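Local coordinates for protein aldehyde dehydrogenase (Burkholderia vietnamiensis, PDB 5KF0) that probably oxidises aldehydes to carboxylic acids with a nicotinamide cofactor, and binds NADPH, at residues 183-188 with 219-224; 49-54 with 214-219; 153-158 with 230-235. One frame throughout, in Å; residues are numbered along the deposited sequence.

Interaction 1 of 3, residues 183-188 with 219-224; sequences VLKPAS and DGADLF. With NDP (NADPH dihydro-nicotinamide-adenine-dinucleotide phosphate), chain E.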
# COMPACT_ATOMS: atom_id res chain seq x y z
N VAL A 183 -29.74 -5.50 -4.44
CA VAL A 183 -30.84 -6.40 -4.74
C VAL A 183 -30.21 -7.64 -5.35
O VAL A 183 -29.55 -7.55 -6.39
CB VAL A 183 -31.86 -5.77 -5.71
CG1 VAL A 183 -33.05 -6.73 -5.92
CG2 VAL A 183 -32.37 -4.40 -5.18
N LEU A 184 -30.41 -8.79 -4.71
CA LEU A 184 -29.82 -10.06 -5.14
C LEU A 184 -30.89 -10.94 -5.77
O LEU A 184 -31.95 -11.16 -5.16
CB LEU A 184 -29.18 -10.80 -3.96
CG LEU A 184 -28.74 -12.26 -4.21
CD1 LEU A 184 -27.60 -12.33 -5.22
CD2 LEU A 184 -28.35 -12.95 -2.90
N LYS A 185 -30.62 -11.44 -6.97
CA LYS A 185 -31.46 -12.44 -7.62
C LYS A 185 -30.70 -13.76 -7.62
O LYS A 185 -29.76 -13.93 -8.41
CB LYS A 185 -31.82 -12.04 -9.05
CG LYS A 185 -32.94 -12.91 -9.63
CD LYS A 185 -32.90 -12.97 -11.17
CE LYS A 185 -31.90 -14.02 -11.65
NZ LYS A 185 -32.35 -15.40 -11.22
N PRO A 186 -31.05 -14.71 -6.77
CA PRO A 186 -30.39 -16.01 -6.80
C PRO A 186 -30.89 -16.83 -7.98
O PRO A 186 -31.87 -16.47 -8.64
CB PRO A 186 -30.82 -16.65 -5.46
CG PRO A 186 -32.23 -16.11 -5.28
CD PRO A 186 -32.18 -14.68 -5.82
N ALA A 187 -30.21 -17.95 -8.22
CA ALA A 187 -30.68 -18.89 -9.23
C ALA A 187 -32.01 -19.51 -8.80
O ALA A 187 -32.18 -19.90 -7.64
CB ALA A 187 -29.65 -19.99 -9.46
N SER A 188 -32.96 -19.59 -9.74
CA SER A 188 -34.29 -20.09 -9.41
C SER A 188 -34.25 -21.56 -9.01
O SER A 188 -35.12 -22.02 -8.26
CB SER A 188 -35.23 -19.90 -10.60
OG SER A 188 -35.35 -18.52 -10.95
N ASP A 219 -36.34 -14.89 -17.54
CA ASP A 219 -37.25 -14.21 -18.44
C ASP A 219 -38.05 -13.09 -17.77
O ASP A 219 -38.65 -12.28 -18.48
CB ASP A 219 -38.20 -15.23 -19.08
CG ASP A 219 -38.48 -16.40 -18.16
OD1 ASP A 219 -37.68 -17.37 -18.17
OD2 ASP A 219 -39.47 -16.34 -17.41
N GLY A 220 -38.05 -13.02 -16.44
CA GLY A 220 -38.70 -11.92 -15.75
C GLY A 220 -37.72 -10.99 -15.06
O GLY A 220 -38.11 -10.20 -14.19
N ALA A 221 -36.44 -11.06 -15.44
CA ALA A 221 -35.38 -10.41 -14.68
C ALA A 221 -34.70 -9.28 -15.44
O ALA A 221 -33.57 -8.91 -15.10
CB ALA A 221 -34.33 -11.44 -14.25
N ASP A 222 -35.36 -8.69 -16.45
CA ASP A 222 -34.72 -7.66 -17.26
C ASP A 222 -34.21 -6.50 -16.42
O ASP A 222 -33.12 -5.96 -16.68
CB ASP A 222 -35.67 -7.14 -18.34
CG ASP A 222 -35.00 -6.12 -19.25
OD1 ASP A 222 -34.17 -6.53 -20.09
OD2 ASP A 222 -35.28 -4.90 -19.12
N LEU A 223 -34.97 -6.09 -15.39
CA LEU A 223 -34.61 -4.88 -14.66
C LEU A 223 -33.29 -5.03 -13.90
O LEU A 223 -32.61 -4.03 -13.64
CB LEU A 223 -35.72 -4.49 -13.67
CG LEU A 223 -36.98 -3.95 -14.34
CD1 LEU A 223 -38.11 -3.83 -13.31
CD2 LEU A 223 -36.72 -2.61 -15.02
N PHE A 224 -32.90 -6.26 -13.56
CA PHE A 224 -31.61 -6.46 -12.90
C PHE A 224 -30.45 -6.01 -13.78
O PHE A 224 -29.39 -5.66 -13.27
CB PHE A 224 -31.41 -7.92 -12.50
CG PHE A 224 -32.18 -8.30 -11.28
CD1 PHE A 224 -31.64 -8.09 -10.02
CD2 PHE A 224 -33.45 -8.86 -11.38
CE1 PHE A 224 -32.35 -8.42 -8.88
CE2 PHE A 224 -34.16 -9.20 -10.23
CZ PHE A 224 -33.61 -8.98 -8.99
PA NDP E . -26.63 -19.32 -15.81
O1A NDP E . -25.90 -18.35 -16.68
O2A NDP E . -27.55 -20.25 -16.61
O5B NDP E . -27.50 -18.59 -14.69
C5B NDP E . -26.78 -17.78 -13.72
C4B NDP E . -27.73 -16.76 -13.15
O4B NDP E . -28.08 -15.80 -14.18
C3B NDP E . -29.06 -17.32 -12.64
O3B NDP E . -29.51 -16.57 -11.52
C2B NDP E . -29.98 -17.07 -13.84
O2B NDP E . -31.38 -16.98 -13.51
C1B NDP E . -29.48 -15.70 -14.25
N9A NDP E . -29.86 -15.29 -15.59
C8A NDP E . -29.75 -16.00 -16.76
N7A NDP E . -30.13 -15.33 -17.83
C5A NDP E . -30.51 -14.10 -17.32
C6A NDP E . -31.00 -12.93 -17.93
N6A NDP E . -31.23 -12.81 -19.24
N1A NDP E . -31.26 -11.87 -17.13
C2A NDP E . -31.06 -11.98 -15.82
N3A NDP E . -30.61 -13.03 -15.13
C4A NDP E . -30.36 -14.06 -15.94
O3 NDP E . -25.58 -20.18 -14.99
PN NDP E . -25.72 -21.41 -14.00
O1N NDP E . -26.63 -21.06 -12.88
O2N NDP E . -26.12 -22.60 -14.83
O5D NDP E . -24.27 -21.62 -13.41
C5D NDP E . -23.18 -22.27 -14.10
C4D NDP E . -22.32 -21.21 -14.75
O4D NDP E . -21.82 -20.30 -13.74
C3D NDP E . -21.10 -21.81 -15.45
O3D NDP E . -20.84 -21.20 -16.71
C2D NDP E . -19.99 -21.54 -14.44
O2D NDP E . -18.66 -21.52 -14.94
C1D NDP E . -20.41 -20.19 -13.88
N1N NDP E . -19.76 -19.99 -12.59
C2N NDP E . -18.86 -18.97 -12.39
C3N NDP E . -18.13 -18.86 -11.27
C7N NDP E . -17.22 -17.71 -11.02
O7N NDP E . -17.08 -17.33 -9.85
N7N NDP E . -16.55 -17.18 -12.04
C4N NDP E . -18.18 -19.93 -10.24
C5N NDP E . -19.40 -20.77 -10.40
C6N NDP E . -20.06 -20.81 -11.55
P2B NDP E . -32.33 -18.32 -13.44
O1X NDP E . -31.45 -19.51 -13.56
O2X NDP E . -33.07 -18.15 -12.15
O3X NDP E . -33.31 -18.21 -14.59
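The ring of Phe224 takes Lys185 over one face. Lys185 CB stands 3.5 Å from Phe224 CZ, displaced from the ring centre toward the rim. It makes a CH-pi contact 19° off the ring normal. At the ring edge, near its plane, lie the carbonyl oxygens of Val183 and Ala221. Val183 CG1 reaches Phe224 CE1 obliquely at 3.5 Å. Its position, anti to the backbone N (chi1 -176°), brings this methyl against the ring.

Past the ring the lysine chain turns away. Lys185 CD touches Ala221 CB at 3.7 Å, and bends at chi3 and chi4 swing the amine to the cofactor. The hydrogens of Lys185 NZ are shared among O2B (2.9 Å), O3B and O2X of NADPH, Pro186 O, from above its carbonyl plane, and Ala216 O. O2X of the 2'-phosphate is also gripped by N and OG of Ser188, with Ser188 OG to O2X at 2.6 Å. These bonds to a phosphate that NADH lacks are consistent with recognition of NADPH, and the ammonium charge would favour it. Ala221 CB lies 3.7 Å from C2A of the adenine. Strand 182-185 runs beside strand 155-158 in the sheet. Through Leu184 it makes backbone hydrogen bonds to Ser212 and Leu214, in and just after strand 211-213. Ile51 of helix 48-60 also packs on Phe224, while Ala194 of helix 192-202 packs on Leu184 and Pro186.

Interaction 2 of 3, residues 49-54 with 214-219; sequences QAIDAA and LPAHRD. With NDP (NADPH dihydro-nicotinamide-adenine-dinucleotide phosphate), chain E.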
# COMPACT_ATOMS: atom_id res chain seq x y z
N GLN A 49 -42.99 -5.77 -10.64
CA GLN A 49 -43.39 -4.72 -9.71
C GLN A 49 -42.64 -4.83 -8.39
O GLN A 49 -42.27 -3.81 -7.79
CB GLN A 49 -44.89 -4.76 -9.45
CG GLN A 49 -45.72 -4.19 -10.57
CD GLN A 49 -45.51 -4.94 -11.86
OE1 GLN A 49 -45.80 -6.13 -11.96
NE2 GLN A 49 -44.95 -4.25 -12.86
N ALA A 50 -42.42 -6.05 -7.92
CA ALA A 50 -41.64 -6.24 -6.70
C ALA A 50 -40.18 -5.85 -6.93
O ALA A 50 -39.55 -5.26 -6.04
CB ALA A 50 -41.74 -7.69 -6.22
N ILE A 51 -39.64 -6.17 -8.11
CA ILE A 51 -38.26 -5.79 -8.41
C ILE A 51 -38.13 -4.27 -8.46
O ILE A 51 -37.21 -3.69 -7.87
CB ILE A 51 -37.80 -6.43 -9.74
CG1 ILE A 51 -37.79 -7.96 -9.61
CG2 ILE A 51 -36.40 -5.94 -10.13
CD1 ILE A 51 -37.71 -8.68 -10.97
N ASP A 52 -39.07 -3.62 -9.14
CA ASP A 52 -39.06 -2.16 -9.20
C ASP A 52 -39.16 -1.54 -7.81
O ASP A 52 -38.44 -0.58 -7.50
CB ASP A 52 -40.19 -1.65 -10.08
CG ASP A 52 -40.31 -0.15 -10.04
OD1 ASP A 52 -39.43 0.51 -10.62
OD2 ASP A 52 -41.25 0.37 -9.41
N ALA A 53 -40.03 -2.08 -6.95
CA ALA A 53 -40.14 -1.55 -5.59
C ALA A 53 -38.83 -1.74 -4.82
O ALA A 53 -38.44 -0.87 -4.03
CB ALA A 53 -41.30 -2.22 -4.84
N ALA A 54 -38.16 -2.87 -5.03
CA ALA A 54 -36.89 -3.12 -4.37
C ALA A 54 -35.83 -2.12 -4.80
O ALA A 54 -35.03 -1.65 -3.98
CB ALA A 54 -36.42 -4.55 -4.67
N LEU A 214 -34.64 -11.48 -4.11
CA LEU A 214 -35.85 -11.68 -4.91
C LEU A 214 -35.65 -12.82 -5.90
O LEU A 214 -34.96 -12.64 -6.92
CB LEU A 214 -36.21 -10.41 -5.66
CG LEU A 214 -36.50 -9.15 -4.84
CD1 LEU A 214 -36.85 -8.00 -5.76
CD2 LEU A 214 -37.63 -9.40 -3.85
N PRO A 215 -36.23 -13.99 -5.66
CA PRO A 215 -36.22 -15.03 -6.69
C PRO A 215 -37.01 -14.56 -7.90
O PRO A 215 -38.08 -13.98 -7.78
CB PRO A 215 -36.91 -16.22 -6.00
CG PRO A 215 -36.84 -15.91 -4.51
CD PRO A 215 -36.92 -14.41 -4.43
N ALA A 216 -36.45 -14.82 -9.09
CA ALA A 216 -37.10 -14.45 -10.34
C ALA A 216 -36.42 -15.23 -11.46
O ALA A 216 -35.20 -15.37 -11.45
CB ALA A 216 -37.00 -12.95 -10.62
N HIS A 217 -37.22 -15.75 -12.39
CA HIS A 217 -36.65 -16.42 -13.55
C HIS A 217 -35.98 -15.42 -14.48
O HIS A 217 -36.36 -14.25 -14.54
CB HIS A 217 -37.74 -17.18 -14.30
CG HIS A 217 -38.39 -18.27 -13.51
ND1 HIS A 217 -37.75 -19.46 -13.23
CD2 HIS A 217 -39.62 -18.36 -12.96
CE1 HIS A 217 -38.56 -20.23 -12.52
NE2 HIS A 217 -39.71 -19.59 -12.35
N ARG A 218 -35.00 -15.91 -15.25
CA ARG A 218 -34.29 -15.05 -16.19
C ARG A 218 -35.24 -14.26 -17.09
O ARG A 218 -34.99 -13.09 -17.40
CB ARG A 218 -33.33 -15.89 -17.04
CG ARG A 218 -33.96 -17.10 -17.73
CD ARG A 218 -32.86 -18.01 -18.26
NE ARG A 218 -32.13 -18.64 -17.16
CZ ARG A 218 -30.95 -19.24 -17.28
NH1 ARG A 218 -30.34 -19.31 -18.46
NH2 ARG A 218 -30.38 -19.79 -16.22
N ASP A 219 -36.34 -14.89 -17.54
CA ASP A 219 -37.25 -14.21 -18.44
C ASP A 219 -38.05 -13.09 -17.77
O ASP A 219 -38.65 -12.28 -18.48
CB ASP A 219 -38.20 -15.23 -19.08
CG ASP A 219 -38.48 -16.40 -18.16
OD1 ASP A 219 -37.68 -17.37 -18.17
OD2 ASP A 219 -39.47 -16.34 -17.41
PA NDP E . -26.63 -19.32 -15.81
O1A NDP E . -25.90 -18.35 -16.68
O2A NDP E . -27.55 -20.25 -16.61
O5B NDP E . -27.50 -18.59 -14.69
C5B NDP E . -26.78 -17.78 -13.72
C4B NDP E . -27.73 -16.76 -13.15
O4B NDP E . -28.08 -15.80 -14.18
C3B NDP E . -29.06 -17.32 -12.64
O3B NDP E . -29.51 -16.57 -11.52
C2B NDP E . -29.98 -17.07 -13.84
O2B NDP E . -31.38 -16.98 -13.51
C1B NDP E . -29.48 -15.70 -14.25
N9A NDP E . -29.86 -15.29 -15.59
C8A NDP E . -29.75 -16.00 -16.76
N7A NDP E . -30.13 -15.33 -17.83
C5A NDP E . -30.51 -14.10 -17.32
C6A NDP E . -31.00 -12.93 -17.93
N6A NDP E . -31.23 -12.81 -19.24
N1A NDP E . -31.26 -11.87 -17.13
C2A NDP E . -31.06 -11.98 -15.82
N3A NDP E . -30.61 -13.03 -15.13
C4A NDP E . -30.36 -14.06 -15.94
O3 NDP E . -25.58 -20.18 -14.99
PN NDP E . -25.72 -21.41 -14.00
O1N NDP E . -26.63 -21.06 -12.88
O2N NDP E . -26.12 -22.60 -14.83
O5D NDP E . -24.27 -21.62 -13.41
C5D NDP E . -23.18 -22.27 -14.10
C4D NDP E . -22.32 -21.21 -14.75
O4D NDP E . -21.82 -20.30 -13.74
C3D NDP E . -21.10 -21.81 -15.45
O3D NDP E . -20.84 -21.20 -16.71
C2D NDP E . -19.99 -21.54 -14.44
O2D NDP E . -18.66 -21.52 -14.94
C1D NDP E . -20.41 -20.19 -13.88
N1N NDP E . -19.76 -19.99 -12.59
C2N NDP E . -18.86 -18.97 -12.39
C3N NDP E . -18.13 -18.86 -11.27
C7N NDP E . -17.22 -17.71 -11.02
O7N NDP E . -17.08 -17.33 -9.85
N7N NDP E . -16.55 -17.18 -12.04
C4N NDP E . -18.18 -19.93 -10.24
C5N NDP E . -19.40 -20.77 -10.40
C6N NDP E . -20.06 -20.81 -11.55
P2B NDP E . -32.33 -18.32 -13.44
O1X NDP E . -31.45 -19.51 -13.56
O2X NDP E . -33.07 -18.15 -12.15
O3X NDP E . -33.31 -18.21 -14.59
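Apolar packing joins Leu214 to the helix at residues 49-54. Leu214 CD1 does most of the touching. It meets Ala54 CB at 3.6 Å and Ile51 CA at 3.7 Å, with Ile51 CG1 a little farther off. The Ile51 and Leu214 side chains cross obliquely. Leu214 CG lies anti to the carbonyl carbon (chi1 -60°), and its chain then extends (chi2 180°) to carry CD1 between Ile51 and Ala54, one helical turn apart along the helix. Farther along the loop, Ala216 CB is met more loosely by Ile51 CD1 at 4.3 Å. Tyr16 of strand 13-18 also touches Ala50 and Leu214.

The loop follows strand 211-213 of the Rossmann-like cofactor domain and runs on to helix 222-226. Helix 48-60 packs on this loop and also on Val183 of the neighbouring strand 182-185.

Hydrogen bonds belong to the far end of this loop, at the cofactor. Arg218 N and Arg218 NE both donate to O3X of the 2'-phosphate, each at 2.9 Å, and the NE bond is nearly straight at 169°. Arg218 NH2 spans two phosphates, reaching O1X, which lies at the guanidinium edge, and O2A of the diphosphate. These bonds should fix the rotation of the guanidinium, and its charge would offset that of the phosphates.

A face contact accompanies these bonds: C8A, at a corner of the adenine, lies 3.5 Å above the Arg218 guanidinium plane, over its centre.

Interaction 3 of 3, residues 153-158 with 230-235; sequences GPCSFI and FRLLSF. With NDP (NADPH dihydro-nicotinamide-adenine-dinucleotide phosphate), chain E.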
# COMPACT_ATOMS: atom_id res chain seq x y z
N GLY A 153 -23.45 2.96 -4.84
CA GLY A 153 -24.88 3.13 -4.93
C GLY A 153 -25.56 1.78 -4.97
O GLY A 153 -24.95 0.76 -4.62
N PRO A 154 -26.81 1.73 -5.41
CA PRO A 154 -27.51 0.44 -5.48
C PRO A 154 -26.81 -0.51 -6.43
O PRO A 154 -26.45 -0.15 -7.55
CB PRO A 154 -28.91 0.82 -5.99
CG PRO A 154 -29.06 2.30 -5.62
CD PRO A 154 -27.67 2.85 -5.83
N CYS A 155 -26.63 -1.75 -5.97
CA CYS A 155 -25.96 -2.78 -6.74
C CYS A 155 -26.95 -3.88 -7.10
O CYS A 155 -27.77 -4.28 -6.27
CB CYS A 155 -24.80 -3.41 -5.96
SG CYS A 155 -23.43 -2.27 -5.61
N SER A 156 -26.83 -4.38 -8.33
CA SER A 156 -27.61 -5.50 -8.83
C SER A 156 -26.72 -6.74 -8.83
O SER A 156 -25.66 -6.74 -9.46
CB SER A 156 -28.13 -5.22 -10.24
OG SER A 156 -28.80 -6.36 -10.76
N PHE A 157 -27.15 -7.79 -8.14
CA PHE A 157 -26.37 -9.01 -7.95
C PHE A 157 -27.14 -10.20 -8.52
O PHE A 157 -28.30 -10.40 -8.18
CB PHE A 157 -26.09 -9.26 -6.46
CG PHE A 157 -25.16 -8.26 -5.82
CD1 PHE A 157 -24.22 -7.57 -6.59
CD2 PHE A 157 -25.21 -8.04 -4.45
CE1 PHE A 157 -23.35 -6.66 -5.98
CE2 PHE A 157 -24.35 -7.15 -3.84
CZ PHE A 157 -23.42 -6.45 -4.60
N ILE A 158 -26.47 -10.99 -9.36
CA ILE A 158 -27.06 -12.20 -9.94
C ILE A 158 -26.09 -13.35 -9.71
O ILE A 158 -24.90 -13.23 -10.03
CB ILE A 158 -27.33 -12.02 -11.44
CG1 ILE A 158 -28.38 -10.93 -11.69
CG2 ILE A 158 -27.77 -13.35 -12.07
CD1 ILE A 158 -28.54 -10.57 -13.18
N PHE A 230 -29.58 1.23 -10.79
CA PHE A 230 -28.44 0.41 -10.38
C PHE A 230 -27.16 1.03 -10.92
O PHE A 230 -27.09 1.36 -12.11
CB PHE A 230 -28.58 -1.01 -10.94
CG PHE A 230 -29.56 -1.90 -10.22
CD1 PHE A 230 -29.45 -2.16 -8.86
CD2 PHE A 230 -30.54 -2.59 -10.95
CE1 PHE A 230 -30.32 -3.04 -8.23
CE2 PHE A 230 -31.42 -3.46 -10.32
CZ PHE A 230 -31.32 -3.68 -8.96
N ARG A 231 -26.14 1.17 -10.07
CA ARG A 231 -24.86 1.72 -10.50
C ARG A 231 -23.83 0.65 -10.83
O ARG A 231 -22.79 0.97 -11.43
CB ARG A 231 -24.31 2.66 -9.43
CG ARG A 231 -25.33 3.68 -8.92
CD ARG A 231 -25.89 4.55 -10.03
NE ARG A 231 -24.99 5.65 -10.37
CZ ARG A 231 -25.01 6.85 -9.78
NH1 ARG A 231 -25.89 7.11 -8.83
NH2 ARG A 231 -24.15 7.79 -10.15
N LEU A 232 -24.09 -0.60 -10.46
CA LEU A 232 -23.22 -1.73 -10.71
C LEU A 232 -24.09 -2.95 -10.94
O LEU A 232 -25.06 -3.15 -10.21
CB LEU A 232 -22.27 -1.98 -9.53
CG LEU A 232 -21.54 -3.33 -9.54
CD1 LEU A 232 -20.51 -3.37 -10.67
CD2 LEU A 232 -20.87 -3.60 -8.19
N LEU A 233 -23.76 -3.72 -11.97
CA LEU A 233 -24.26 -5.08 -12.14
C LEU A 233 -23.09 -6.01 -11.92
O LEU A 233 -22.06 -5.88 -12.60
CB LEU A 233 -24.86 -5.29 -13.53
CG LEU A 233 -25.04 -6.77 -13.93
CD1 LEU A 233 -26.14 -7.45 -13.11
CD2 LEU A 233 -25.34 -6.90 -15.42
N SER A 234 -23.20 -6.92 -10.96
CA SER A 234 -22.18 -7.93 -10.75
C SER A 234 -22.83 -9.29 -10.95
O SER A 234 -23.72 -9.68 -10.17
CB SER A 234 -21.53 -7.79 -9.37
OG SER A 234 -20.56 -8.81 -9.16
N PHE A 235 -22.41 -9.99 -12.00
CA PHE A 235 -23.04 -11.20 -12.49
C PHE A 235 -22.07 -12.36 -12.37
O PHE A 235 -20.92 -12.27 -12.83
CB PHE A 235 -23.47 -11.02 -13.96
CG PHE A 235 -23.91 -12.31 -14.62
CD1 PHE A 235 -25.24 -12.71 -14.56
CD2 PHE A 235 -22.99 -13.13 -15.28
CE1 PHE A 235 -25.65 -13.91 -15.15
CE2 PHE A 235 -23.39 -14.32 -15.87
CZ PHE A 235 -24.72 -14.71 -15.81
PA NDP E . -26.63 -19.32 -15.81
O1A NDP E . -25.90 -18.35 -16.68
O2A NDP E . -27.55 -20.25 -16.61
O5B NDP E . -27.50 -18.59 -14.69
C5B NDP E . -26.78 -17.78 -13.72
C4B NDP E . -27.73 -16.76 -13.15
O4B NDP E . -28.08 -15.80 -14.18
C3B NDP E . -29.06 -17.32 -12.64
O3B NDP E . -29.51 -16.57 -11.52
C2B NDP E . -29.98 -17.07 -13.84
O2B NDP E . -31.38 -16.98 -13.51
C1B NDP E . -29.48 -15.70 -14.25
N9A NDP E . -29.86 -15.29 -15.59
C8A NDP E . -29.75 -16.00 -16.76
N7A NDP E . -30.13 -15.33 -17.83
C5A NDP E . -30.51 -14.10 -17.32
C6A NDP E . -31.00 -12.93 -17.93
N6A NDP E . -31.23 -12.81 -19.24
N1A NDP E . -31.26 -11.87 -17.13
C2A NDP E . -31.06 -11.98 -15.82
N3A NDP E . -30.61 -13.03 -15.13
C4A NDP E . -30.36 -14.06 -15.94
O3 NDP E . -25.58 -20.18 -14.99
PN NDP E . -25.72 -21.41 -14.00
O1N NDP E . -26.63 -21.06 -12.88
O2N NDP E . -26.12 -22.60 -14.83
O5D NDP E . -24.27 -21.62 -13.41
C5D NDP E . -23.18 -22.27 -14.10
C4D NDP E . -22.32 -21.21 -14.75
O4D NDP E . -21.82 -20.30 -13.74
C3D NDP E . -21.10 -21.81 -15.45
O3D NDP E . -20.84 -21.20 -16.71
C2D NDP E . -19.99 -21.54 -14.44
O2D NDP E . -18.66 -21.52 -14.94
C1D NDP E . -20.41 -20.19 -13.88
N1N NDP E . -19.76 -19.99 -12.59
C2N NDP E . -18.86 -18.97 -12.39
C3N NDP E . -18.13 -18.86 -11.27
C7N NDP E . -17.22 -17.71 -11.02
O7N NDP E . -17.08 -17.33 -9.85
N7N NDP E . -16.55 -17.18 -12.04
C4N NDP E . -18.18 -19.93 -10.24
C5N NDP E . -19.40 -20.77 -10.40
C6N NDP E . -20.06 -20.81 -11.55
P2B NDP E . -32.33 -18.32 -13.44
O1X NDP E . -31.45 -19.51 -13.56
O2X NDP E . -33.07 -18.15 -12.15
O3X NDP E . -33.31 -18.21 -14.59
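Ser156 sits squarely over the ring of Phe230. Its CB is 3.4 Å from the ring centroid and 4° off the normal, a close CH-pi contact. Phe230 CG lies anti to the carbonyl carbon (chi1 -77°), and the ring comes back under the neighbouring strand. Ser156 OG is hydrogen-bonded to Phe224 O.

The tight part is the pairing of strands 155-158 and 232-235, which run side by side, 13° from exactly parallel. Ser156 N bonds Leu232 O at 2.9 Å, and Ser156 O accepts from Ser234 N at 2.9 Å, almost straight. Ile158 N to Ser234 O is longer at 3.2 Å, with the donor tilted from the carbonyl plane. On one face of the sheet Phe157 CD1 meets Ser234 CB. On the other, Ile158 CG2 packs on Phe235 CD1 at 3.6 Å. These last two also line the cofactor pocket: Ile158 CG2 and Phe235 CE1 each come within 3.2 Å of ribose O4B.

The other end is looser. Arg231 N still bonds Pro154 O, but Arg231 is partly exposed. Its CG lies alongside Pro154 CD at 4.0 Å, and its guanidinium leads away; among its partners is Glu435 of the second subunit, in a long, weak ion pair. Gly153 has backbone angles that call for glycine, and its CA lies close to Arg231 CG.

Four backbone hydrogen bonds join the segments, but the buried Leu232 N has no partner in the model. At the C-terminal ends of these strands Ile158 and Phe235 meet the ribose through carbon atoms, giving it an apolar surface.

Overall arrangement
Interactions 1 and 3 meet in one sheet: strands 182-185 and 155-158 are neighbours, and 155-158 pairs in turn with 232-236. Interaction 2 brings in the loop after strand 211-213, the next strand outward. Centres of interactions 1 and 2 are about 6 Å apart, of 1 and 3 about 11 Å, and of 2 and 3 about 14 Å. Interactions 1 and 2 share Asp219. Along the chain interaction 1 is nested inside the loop closed by interaction 3, whereas interaction 2 crosses both and begins at helix 48-60. All three touch the same NADPH, each through residues after 157, while helix 48-60 backs the loop of interaction 2 without touching the cofactor.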